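Local structure of glycosyl hydrolases family 2, sugar binding domain protein (Bacteroides uniformis str. 3978 T3 ii, 6D1P) at residues E344-E349 with Q367-I372; M350-E355 with G604-S609. The protein probably hydrolyses O-glycosidic bonds as a gut bacterial beta-glucuronidase of glycoside hydrolase family 2. All coordinates share one frame; numbering follows the deposited sequence.

Interaction 1 (E344-E349 with Q367-I372); sequences EMMRTE and QQSGII
M346 reaches from helix 343-356 into a pocket formed by S369, I371 and I372 at the start of helix 370-379, and so joins two helices that follow each other around the TIM barrel of this family 2 glycosidase. The link between them along the chain is the parallel barrel strand 360-362, the usual helix-strand-helix succession of such a barrel. M346 illustrates how one flexible thioether can serve several unlike neighbours. M346 CB already touches the neighbouring helix, 3.8 Å from I372 CD1, and CG lies beside the same methyl. With CG anti to the carbonyl carbon (chi1 -58°) and the next bond extended, the sulfur is carried across to the other helix. There M346 SD sits 3.7 Å from I372 CD1 and 3.8 Å from I371 CB, in the corner made by the two isoleucines, each of whose side chains M346 crosses at about a right angle. A bend at the last torsion (chi3 -138°) then turns the terminal methyl toward I371 CD1 and the hydroxyl of S369. S369 is the N-cap residue of helix 370-379: S369 OG accepts from I371 N at 3.0 Å, and the sulfur packs against a group already fixed by the cap. L375, one turn further along, adds to the lining around M346. At the tip, M346 CE rests 3.8 Å from I371 CD1 and 3.9 Å from S369 OG.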
loop_
_atom_site.group_PDB
_atom_site.type_symbol
_atom_site.label_atom_id
_atom_site.label_comp_id
_atom_site.label_asym_id
_atom_site.label_seq_id
_atom_site.Cartn_x
_atom_site.Cartn_y
_atom_site.Cartn_z
ATOM N N GLU A 344 7.756 -1.787 -28.342
ATOM C CA GLU A 344 9.162 -2.078 -28.597
ATOM C C GLU A 344 9.640 -3.257 -27.763
ATOM O O GLU A 344 10.375 -4.118 -28.260
ATOM C CB GLU A 344 10.019 -0.832 -28.327
ATOM C CG GLU A 344 11.395 -0.845 -29.024
ATOM C CD GLU A 344 11.370 -1.540 -30.411
ATOM O OE1 GLU A 344 12.087 -2.567 -30.587
ATOM O OE2 GLU A 344 10.624 -1.073 -31.319
ATOM N N MET A 345 9.235 -3.320 -26.493
ATOM C CA MET A 345 9.625 -4.458 -25.671
ATOM C C MET A 345 9.097 -5.769 -26.244
ATOM O O MET A 345 9.796 -6.788 -26.234
ATOM C CB MET A 345 9.136 -4.259 -24.243
ATOM C CG MET A 345 9.959 -3.239 -23.501
ATOM S SD MET A 345 9.146 -2.691 -22.002
ATOM C CE MET A 345 9.361 -4.130 -20.963
ATOM N N MET A 346 7.868 -5.759 -26.751
ATOM C CA MET A 346 7.290 -6.978 -27.301
ATOM C C MET A 346 8.009 -7.413 -28.577
ATOM O O MET A 346 8.246 -8.612 -28.776
ATOM C CB MET A 346 5.795 -6.780 -27.543
ATOM C CG MET A 346 5.009 -6.402 -26.284
ATOM S SD MET A 346 3.227 -6.322 -26.628
ATOM C CE MET A 346 2.758 -4.835 -25.718
ATOM N N ARG A 347 8.392 -6.458 -29.437
ATOM C CA ARG A 347 9.192 -6.784 -30.626
ATOM C C ARG A 347 10.481 -7.486 -30.243
ATOM O O ARG A 347 10.818 -8.546 -30.784
ATOM C CB ARG A 347 9.530 -5.522 -31.417
ATOM C CG ARG A 347 8.441 -5.023 -32.314
ATOM C CD ARG A 347 9.021 -4.362 -33.552
ATOM N NE ARG A 347 8.101 -4.544 -34.671
ATOM C CZ ARG A 347 8.171 -5.536 -35.555
ATOM N NH1 ARG A 347 9.148 -6.442 -35.492
ATOM N NH2 ARG A 347 7.272 -5.603 -36.524
ATOM N N THR A 348 11.229 -6.887 -29.322
ATOM C CA THR A 348 12.489 -7.469 -28.887
ATOM C C THR A 348 12.300 -8.905 -28.415
ATOM O O THR A 348 13.081 -9.796 -28.773
ATOM C CB THR A 348 13.088 -6.610 -27.771
ATOM O OG1 THR A 348 13.451 -5.332 -28.302
ATOM C CG2 THR A 348 14.314 -7.287 -27.177
ATOM N N GLU A 349 11.250 -9.147 -27.616
ATOM C CA GLU A 349 11.075 -10.458 -26.994
ATOM C C GLU A 349 10.619 -11.493 -28.009
ATOM O O GLU A 349 11.149 -12.610 -28.055
ATOM C CB GLU A 349 10.083 -10.360 -25.836
ATOM C CG GLU A 349 9.607 -11.704 -25.286
ATOM C CD GLU A 349 8.500 -11.529 -24.236
ATOM O OE1 GLU A 349 8.141 -10.348 -23.958
ATOM O OE2 GLU A 349 7.988 -12.551 -23.702
ATOM N N GLN A 367 -6.048 -14.088 -23.039
ATOM C CA GLN A 367 -5.843 -13.263 -24.219
ATOM C C GLN A 367 -4.731 -12.246 -23.977
ATOM O O GLN A 367 -4.708 -11.563 -22.946
ATOM C CB GLN A 367 -7.146 -12.544 -24.573
ATOM C CG GLN A 367 -7.026 -11.541 -25.705
ATOM C CD GLN A 367 -8.370 -10.964 -26.122
ATOM O OE1 GLN A 367 -9.438 -11.431 -25.688
ATOM N NE2 GLN A 367 -8.325 -9.936 -26.970
ATOM N N GLN A 368 -3.810 -12.138 -24.929
ATOM C CA GLN A 368 -2.693 -11.211 -24.803
ATOM C C GLN A 368 -2.821 -10.106 -25.841
ATOM O O GLN A 368 -3.676 -10.165 -26.727
ATOM C CB GLN A 368 -1.351 -11.954 -24.915
ATOM C CG GLN A 368 -1.175 -12.955 -23.787
ATOM C CD GLN A 368 0.245 -13.385 -23.531
ATOM O OE1 GLN A 368 1.167 -13.053 -24.277
ATOM N NE2 GLN A 368 0.435 -14.132 -22.455
ATOM N N SER A 369 -1.988 -9.067 -25.681
ATOM C CA SER A 369 -1.990 -7.894 -26.562
ATOM C C SER A 369 -2.027 -8.266 -28.042
ATOM O O SER A 369 -1.296 -9.147 -28.493
ATOM C CB SER A 369 -0.741 -7.047 -26.297
ATOM O OG SER A 369 -0.539 -6.100 -27.329
ATOM N N GLY A 370 -2.863 -7.549 -28.799
ATOM C CA GLY A 370 -2.900 -7.712 -30.242
ATOM C C GLY A 370 -1.541 -7.541 -30.898
ATOM O O GLY A 370 -1.303 -8.106 -31.971
ATOM N N ILE A 371 -0.638 -6.780 -30.266
ATOM C CA ILE A 371 0.719 -6.628 -30.780
ATOM C C ILE A 371 1.420 -7.972 -30.828
ATOM O O ILE A 371 2.203 -8.247 -31.747
ATOM C CB ILE A 371 1.505 -5.615 -29.925
ATOM C CG1 ILE A 371 0.757 -4.286 -29.895
ATOM C CG2 ILE A 371 2.893 -5.411 -30.480
ATOM C CD1 ILE A 371 1.254 -3.323 -28.858
ATOM N N ILE A 372 1.154 -8.833 -29.846
ATOM C CA ILE A 372 1.779 -10.152 -29.837
ATOM C C ILE A 372 1.237 -11.006 -30.976
ATOM O O ILE A 372 1.985 -11.737 -31.637
ATOM C CB ILE A 372 1.561 -10.827 -28.475
ATOM C CG1 ILE A 372 2.128 -9.949 -27.340
ATOM C CG2 ILE A 372 2.135 -12.236 -28.492
ATOM C CD1 ILE A 372 3.613 -9.917 -27.288
#

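Interaction 2 (M350-E355 with G604-S609); sequences MQQIKE and GTPKES
Helical residues M350-E355 face an irregular segment, G604-S609, that leads into helix 609-617, and the two backbones stay well apart, with Q352 CA and G604 CA, the nearest such pair, separated by 8.5 Å. At the positive phi of G604 (91°) a beta carbon would collide with the carbonyl oxygen of the residue before, so these backbone angles by themselves favour glycine. The gap is spanned by Q352, whose chain runs extended beyond CG and brings its amide to the loop. Q352 NE2 donates to G604 O at 2.8 Å, with an almost straight N-H...O angle of 177°. The acceptor lies in the amide plane of Q352, and the donor approaches in the carbonyl plane of G604, so both flat groups are well oriented for the bond. P606 flanks this bond, its CG 3.5 Å from Q352 NE2, while its ring also touches Y611 of the next helix. Shortened to an alanine here, the side chain would probably leave G604 O without this donor and open a gap beside P606. Since the backbone O of Q352 also bonds to the hydroxyl of Y610, this residue meets the 604-617 region through both main chain and side chain. The chemistry thus implies a directional polar tie in a partly exposed place, with little apolar burial.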
loop_
_atom_site.group_PDB
_atom_site.type_symbol
_atom_site.label_atom_id
_atom_site.label_comp_id
_atom_site.label_asym_id
_atom_site.label_seq_id
_atom_site.Cartn_x
_atom_site.Cartn_y
_atom_site.Cartn_z
ATOM N N MET A 350 9.629 -11.147 -28.827
ATOM C CA MET A 350 9.157 -12.091 -29.837
ATOM C C MET A 350 10.278 -12.463 -30.808
ATOM O O MET A 350 10.450 -13.643 -31.143
ATOM C CB MET A 350 7.943 -11.513 -30.568
ATOM C CG MET A 350 6.758 -11.198 -29.648
ATOM S SD MET A 350 6.294 -12.582 -28.578
ATOM C CE MET A 350 5.842 -13.818 -29.789
ATOM N N GLN A 351 11.095 -11.484 -31.218
ATOM C CA GLN A 351 12.270 -11.803 -32.031
ATOM C C GLN A 351 13.195 -12.773 -31.311
ATOM O O GLN A 351 13.707 -13.716 -31.921
ATOM C CB GLN A 351 13.037 -10.530 -32.413
ATOM C CG GLN A 351 12.720 -10.016 -33.807
ATOM C CD GLN A 351 13.420 -8.703 -34.137
ATOM O OE1 GLN A 351 14.656 -8.603 -34.078
ATOM N NE2 GLN A 351 12.628 -7.684 -34.500
ATOM N N GLN A 352 13.421 -12.562 -30.016
ATOM C CA GLN A 352 14.293 -13.464 -29.272
ATOM C C GLN A 352 13.754 -14.890 -29.304
ATOM O O GLN A 352 14.522 -15.861 -29.385
ATOM C CB GLN A 352 14.426 -12.969 -27.834
ATOM C CG GLN A 352 15.748 -13.286 -27.145
ATOM C CD GLN A 352 15.787 -12.732 -25.710
ATOM O OE1 GLN A 352 14.752 -12.366 -25.158
ATOM N NE2 GLN A 352 16.973 -12.680 -25.112
ATOM N N ILE A 353 12.428 -15.025 -29.248
ATOM C CA ILE A 353 11.789 -16.333 -29.294
ATOM C C ILE A 353 11.951 -16.946 -30.679
ATOM O O ILE A 353 12.403 -18.092 -30.821
ATOM C CB ILE A 353 10.304 -16.207 -28.894
ATOM C CG1 ILE A 353 10.195 -15.754 -27.433
ATOM C CG2 ILE A 353 9.557 -17.506 -29.158
ATOM C CD1 ILE A 353 8.800 -15.651 -26.905
ATOM N N LYS A 354 11.576 -16.188 -31.716
ATOM C CA LYS A 354 11.741 -16.650 -33.091
ATOM C C LYS A 354 13.176 -17.096 -33.360
ATOM O O LYS A 354 13.405 -18.170 -33.921
ATOM C CB LYS A 354 11.331 -15.547 -34.064
ATOM C CG LYS A 354 11.502 -15.951 -35.523
ATOM C CD LYS A 354 10.465 -16.979 -35.937
ATOM C CE LYS A 354 10.701 -17.452 -37.376
ATOM N NZ LYS A 354 9.498 -18.178 -37.882
ATOM N N GLU A 355 14.156 -16.305 -32.912
ATOM C CA GLU A 355 15.564 -16.648 -33.090
ATOM C C GLU A 355 15.978 -17.880 -32.308
ATOM O O GLU A 355 17.034 -18.448 -32.604
ATOM C CB GLU A 355 16.444 -15.474 -32.669
ATOM C CG GLU A 355 16.317 -14.328 -33.619
ATOM C CD GLU A 355 16.888 -13.043 -33.077
ATOM O OE1 GLU A 355 17.614 -13.096 -32.052
ATOM O OE2 GLU A 355 16.590 -11.978 -33.675
ATOM N N GLY A 604 15.020 -10.398 -19.925
ATOM C CA GLY A 604 15.402 -10.882 -21.231
ATOM C C GLY A 604 16.836 -11.338 -21.348
ATOM O O GLY A 604 17.239 -11.774 -22.427
ATOM N N THR A 605 17.619 -11.250 -20.289
ATOM C CA THR A 605 18.985 -11.749 -20.345
ATOM C C THR A 605 18.941 -13.261 -20.509
ATOM O O THR A 605 18.344 -13.945 -19.669
ATOM C CB THR A 605 19.771 -11.378 -19.088
ATOM O OG1 THR A 605 19.663 -9.962 -18.833
ATOM C CG2 THR A 605 21.234 -11.766 -19.260
ATOM N N PRO A 606 19.553 -13.821 -21.554
ATOM C CA PRO A 606 19.481 -15.275 -21.764
ATOM C C PRO A 606 20.231 -16.078 -20.712
ATOM O O PRO A 606 21.359 -15.752 -20.340
ATOM C CB PRO A 606 20.114 -15.463 -23.150
ATOM C CG PRO A 606 19.929 -14.126 -23.834
ATOM C CD PRO A 606 19.983 -13.089 -22.757
ATOM N N LYS A 607 19.579 -17.134 -20.223
ATOM C CA LYS A 607 20.279 -18.203 -19.533
ATOM C C LYS A 607 20.976 -19.092 -20.562
ATOM O O LYS A 607 20.723 -19.004 -21.762
ATOM C CB LYS A 607 19.312 -19.053 -18.697
ATOM C CG LYS A 607 18.382 -18.277 -17.763
ATOM C CD LYS A 607 17.542 -19.235 -16.929
ATOM C CE LYS A 607 16.479 -18.491 -16.115
ATOM N NZ LYS A 607 15.462 -19.375 -15.435
ATOM N N GLU A 608 21.842 -19.977 -20.082
ATOM C CA GLU A 608 22.533 -20.859 -21.015
ATOM C C GLU A 608 21.632 -21.964 -21.554
ATOM O O GLU A 608 21.970 -22.585 -22.571
ATOM C CB GLU A 608 23.787 -21.425 -20.346
ATOM C CG GLU A 608 24.640 -20.297 -19.731
ATOM C CD GLU A 608 26.135 -20.564 -19.762
ATOM O OE1 GLU A 608 26.671 -21.025 -20.817
ATOM O OE2 GLU A 608 26.773 -20.323 -18.719
ATOM N N SER A 609 20.474 -22.184 -20.941
ATOM C CA SER A 609 19.505 -23.105 -21.513
ATOM C C SER A 609 18.872 -22.561 -22.782
ATOM O O SER A 609 18.363 -23.349 -23.582
ATOM C CB SER A 609 18.417 -23.402 -20.501
ATOM O OG SER A 609 17.933 -22.183 -19.954
#

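In the fold
Beyond the N-terminal beta-rich part and strand 321-329, the chain enters helix 343-356, whose earlier half serves interaction 1 and whose later half serves interaction 2. After strand 360-362 it reaches 367-372, where interaction 1 closes a short loop of 17 intervening residues. Interaction 2 closes only at 604-609, after 248 residues that hold much of the remaining barrel. The segments alternate along the sequence, so the two closures cross. One helix is thereby tied both to its successor, helix 370-379, and to the late segment before helix 609-617. The contacts also touch directly: I372 CD1 of interaction 1 packs 4.0 Å from M350 SD of interaction 2.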